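Local coordinates for DNA translocase coupling protein (Clostridium perfringens, PDB 6O1Y) that binds ATP and probably DNA as a membrane-associated, plasmid-encoded coupling protein of the FtsK/SpoIIIE family, a group of P-loop translocases, at residues G325-K330 / F338-F343. Residues are numbered along the deposited sequence; the frame is centred on the assembly and turned at random.
With ATP (adenosine-5'-triphosphate), chain C.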
loop_
_atom_site.group_PDB
_atom_site.type_symbol
_atom_site.label_atom_id
_atom_site.label_comp_id
_atom_site.label_asym_id
_atom_site.label_seq_id
_atom_site.Cartn_x
_atom_site.Cartn_y
_atom_site.Cartn_z
ATOM N N GLY A 325 -1.331 10.212 -4.063
ATOM C CA GLY A 325 -0.254 9.551 -3.338
ATOM C C GLY A 325 -0.581 9.265 -1.893
ATOM O O GLY A 325 0.295 8.812 -1.151
ATOM N N ARG A 326 -1.832 9.540 -1.477
ATOM C CA ARG A 326 -2.270 9.273 -0.110
ATOM C C ARG A 326 -2.857 7.869 -0.080
ATOM O O ARG A 326 -3.847 7.554 -0.772
ATOM C CB ARG A 326 -3.254 10.337 0.401
ATOM C CG ARG A 326 -3.568 10.297 1.888
ATOM C CD ARG A 326 -2.438 10.769 2.795
ATOM N NE ARG A 326 -1.907 12.118 2.533
ATOM C CZ ARG A 326 -2.467 13.253 2.936
ATOM N NH1 ARG A 326 -3.658 13.246 3.521
ATOM N NH2 ARG A 326 -1.876 14.411 2.692
ATOM N N PHE A 327 -2.170 7.006 0.684
ATOM C CA PHE A 327 -2.476 5.595 0.856
ATOM C C PHE A 327 -2.764 5.227 2.286
ATOM O O PHE A 327 -2.578 5.997 3.230
ATOM C CB PHE A 327 -1.293 4.741 0.351
ATOM C CG PHE A 327 -1.214 4.635 -1.145
ATOM C CD1 PHE A 327 -0.477 5.545 -1.880
ATOM C CD2 PHE A 327 -1.910 3.651 -1.822
ATOM C CE1 PHE A 327 -0.441 5.477 -3.270
ATOM C CE2 PHE A 327 -1.885 3.592 -3.213
ATOM C CZ PHE A 327 -1.154 4.513 -3.929
ATOM N N LEU A 328 -3.213 4.010 2.421
ATOM C CA LEU A 328 -3.416 3.358 3.680
ATOM C C LEU A 328 -2.338 2.290 3.742
ATOM O O LEU A 328 -1.873 1.796 2.703
ATOM C CB LEU A 328 -4.812 2.735 3.753
ATOM C CG LEU A 328 -5.900 3.686 4.157
ATOM C CD1 LEU A 328 -7.179 2.981 4.226
ATOM C CD2 LEU A 328 -5.617 4.305 5.519
ATOM N N PHE A 329 -1.937 1.949 4.958
ATOM C CA PHE A 329 -0.902 0.969 5.216
ATOM C C PHE A 329 -1.353 0.018 6.307
ATOM O O PHE A 329 -1.644 0.454 7.413
ATOM C CB PHE A 329 0.398 1.699 5.618
ATOM C CG PHE A 329 1.558 0.784 5.920
ATOM C CD1 PHE A 329 2.347 0.278 4.896
ATOM C CD2 PHE A 329 1.849 0.412 7.227
ATOM C CE1 PHE A 329 3.404 -0.588 5.174
ATOM C CE2 PHE A 329 2.916 -0.440 7.502
ATOM C CZ PHE A 329 3.679 -0.940 6.474
ATOM N N LYS A 330 -1.386 -1.277 6.017
ATOM C CA LYS A 330 -1.741 -2.274 7.010
ATOM C C LYS A 330 -0.629 -3.287 7.141
ATOM O O LYS A 330 -0.071 -3.723 6.136
ATOM C CB LYS A 330 -3.047 -2.977 6.647
ATOM C CG LYS A 330 -3.702 -3.629 7.868
ATOM C CD LYS A 330 -4.758 -4.656 7.532
ATOM C CE LYS A 330 -5.511 -5.027 8.778
ATOM N NZ LYS A 330 -6.143 -6.362 8.651
ATOM N N PHE A 338 -0.772 7.098 5.300
ATOM C CA PHE A 338 0.530 7.647 4.899
ATOM C C PHE A 338 0.548 8.264 3.523
ATOM O O PHE A 338 -0.177 7.824 2.635
ATOM C CB PHE A 338 1.645 6.582 5.011
ATOM C CG PHE A 338 1.884 5.713 3.792
ATOM C CD1 PHE A 338 1.100 4.596 3.553
ATOM C CD2 PHE A 338 2.918 5.996 2.907
ATOM C CE1 PHE A 338 1.356 3.765 2.455
ATOM C CE2 PHE A 338 3.150 5.183 1.793
ATOM C CZ PHE A 338 2.356 4.079 1.564
ATOM N N GLN A 339 1.452 9.225 3.332
ATOM C CA GLN A 339 1.665 9.875 2.045
ATOM C C GLN A 339 2.876 9.217 1.387
ATOM O O GLN A 339 4.014 9.395 1.839
ATOM C CB GLN A 339 1.841 11.415 2.200
ATOM C CG GLN A 339 2.226 12.194 0.913
ATOM C CD GLN A 339 1.191 12.182 -0.209
ATOM O OE1 GLN A 339 -0.033 12.059 0.001
ATOM N NE2 GLN A 339 1.675 12.331 -1.440
ATOM N N ALA A 340 2.620 8.460 0.318
ATOM C CA ALA A 340 3.664 7.791 -0.454
ATOM C C ALA A 340 4.582 8.809 -1.155
ATOM O O ALA A 340 4.099 9.790 -1.730
ATOM C CB ALA A 340 3.040 6.845 -1.475
ATOM N N PHE A 341 5.909 8.584 -1.076
ATOM C CA PHE A 341 6.908 9.419 -1.735
ATOM C C PHE A 341 6.607 9.378 -3.227
ATOM O O PHE A 341 6.122 8.354 -3.723
ATOM C CB PHE A 341 8.330 8.837 -1.536
ATOM C CG PHE A 341 8.902 8.745 -0.141
ATOM C CD1 PHE A 341 8.887 9.842 0.711
ATOM C CD2 PHE A 341 9.549 7.598 0.282
ATOM C CE1 PHE A 341 9.448 9.768 1.988
ATOM C CE2 PHE A 341 10.138 7.534 1.549
ATOM C CZ PHE A 341 10.085 8.620 2.395
ATOM N N TYR A 342 6.867 10.476 -3.944
ATOM C CA TYR A 342 6.666 10.463 -5.379
ATOM C C TYR A 342 7.982 10.119 -6.008
ATOM O O TYR A 342 8.954 10.861 -5.880
ATOM C CB TYR A 342 6.042 11.756 -5.937
ATOM C CG TYR A 342 5.869 11.726 -7.445
ATOM C CD1 TYR A 342 5.325 10.616 -8.085
ATOM C CD2 TYR A 342 6.255 12.805 -8.232
ATOM C CE1 TYR A 342 5.223 10.558 -9.473
ATOM C CE2 TYR A 342 6.122 12.773 -9.620
ATOM C CZ TYR A 342 5.618 11.641 -10.238
ATOM O OH TYR A 342 5.505 11.595 -11.606
ATOM N N PHE A 343 8.026 8.948 -6.624
ATOM C CA PHE A 343 9.203 8.416 -7.282
ATOM C C PHE A 343 9.069 8.636 -8.775
ATOM O O PHE A 343 8.343 7.918 -9.457
ATOM C CB PHE A 343 9.396 6.926 -6.939
ATOM C CG PHE A 343 10.679 6.372 -7.502
ATOM C CD1 PHE A 343 10.696 5.727 -8.734
ATOM C CD2 PHE A 343 11.883 6.547 -6.831
ATOM C CE1 PHE A 343 11.889 5.259 -9.278
ATOM C CE2 PHE A 343 13.064 6.065 -7.367
ATOM C CZ PHE A 343 13.059 5.428 -8.590
HETATM P PG ATP C . 0.375 1.448 -12.950
HETATM O O1G ATP C . 1.421 2.150 -13.773
HETATM O O2G ATP C . 0.884 0.095 -12.384
HETATM O O3G ATP C . -0.908 1.167 -13.763
HETATM P PB ATP C . -0.965 3.610 -11.418
HETATM O O1B ATP C . -1.889 3.337 -10.295
HETATM O O2B ATP C . -1.768 3.892 -12.692
HETATM O O3B ATP C . -0.050 2.327 -11.683
HETATM P PA ATP C . 1.294 5.510 -11.549
HETATM O O1A ATP C . 1.710 4.910 -12.841
HETATM O O2A ATP C . 2.267 5.091 -10.443
HETATM O O3A ATP C . -0.120 4.923 -11.098
HETATM O "O5'" ATP C . 1.344 7.127 -11.669
HETATM C "C5'" ATP C . 0.187 7.964 -11.470
HETATM C "C4'" ATP C . 0.552 9.430 -11.474
HETATM O "O4'" ATP C . -0.109 10.095 -10.370
HETATM C "C3'" ATP C . 2.029 9.798 -11.334
HETATM O "O3'" ATP C . 2.729 9.742 -12.572
HETATM C "C2'" ATP C . 1.935 11.208 -10.747
HETATM O "O2'" ATP C . 1.632 12.212 -11.713
HETATM C "C1'" ATP C . 0.784 11.013 -9.762
HETATM N N9 ATP C . 1.210 10.486 -8.463
HETATM C C8 ATP C . 1.513 9.190 -8.133
HETATM N N7 ATP C . 2.025 9.049 -6.933
HETATM C C5 ATP C . 2.051 10.342 -6.433
HETATM C C6 ATP C . 2.537 10.884 -5.224
HETATM N N6 ATP C . 3.093 10.153 -4.259
HETATM N N1 ATP C . 2.457 12.224 -5.055
HETATM C C2 ATP C . 1.911 12.963 -6.030
HETATM N N3 ATP C . 1.423 12.565 -7.211
HETATM C C4 ATP C . 1.534 11.235 -7.358
#
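G325 O takes the amide of A340 (N to O 2.8 Å), the bond that starts this antiparallel pairing beside the adenine of ATP. Glycine suits the place: it readily adopts the positive phi found here (97°), and with no side chain G325 CA comes to 3.5 Å from ATP N6. R326 faces Q339 in a non-hydrogen-bonded pair, and here the side chains add a bond of their own. Bent at chi2 and chi3, the arginine curls back until R326 NE meets Q339 OE1 at 3.2 Å, on a lone pair in the amide plane. Guanidinium and amide stand 88° apart; R326 NH2 bonds to P95 O and Q339 NE2 to K324 O. F327 and F338 form the hydrogen-bonded pair, F327 N giving to F338 O and F338 N to F327 O at 3.0 Å. The F327 ring reaches A340 CB (3.8 Å from F327 CD1) and lies against G141, an ATP-binding residue, and S140, predicted to be one, while F327 CB lies 3.5 Å from F338 CE1. Further along, F329 CB meets F338 CD1 at 3.6 Å; broad phenylalanine rings suit this apolar face, where I122 touches both F329 and F338. A polar bond on the R326–Q339 face and phenylalanine contacts on the F327–F338 face thus join the strands of hairpin 326-331/334-340, whose A340 O accepts a weak hydrogen bond from ATP N6, consistent with a backbone carbonyl helping to read the adenine amino group.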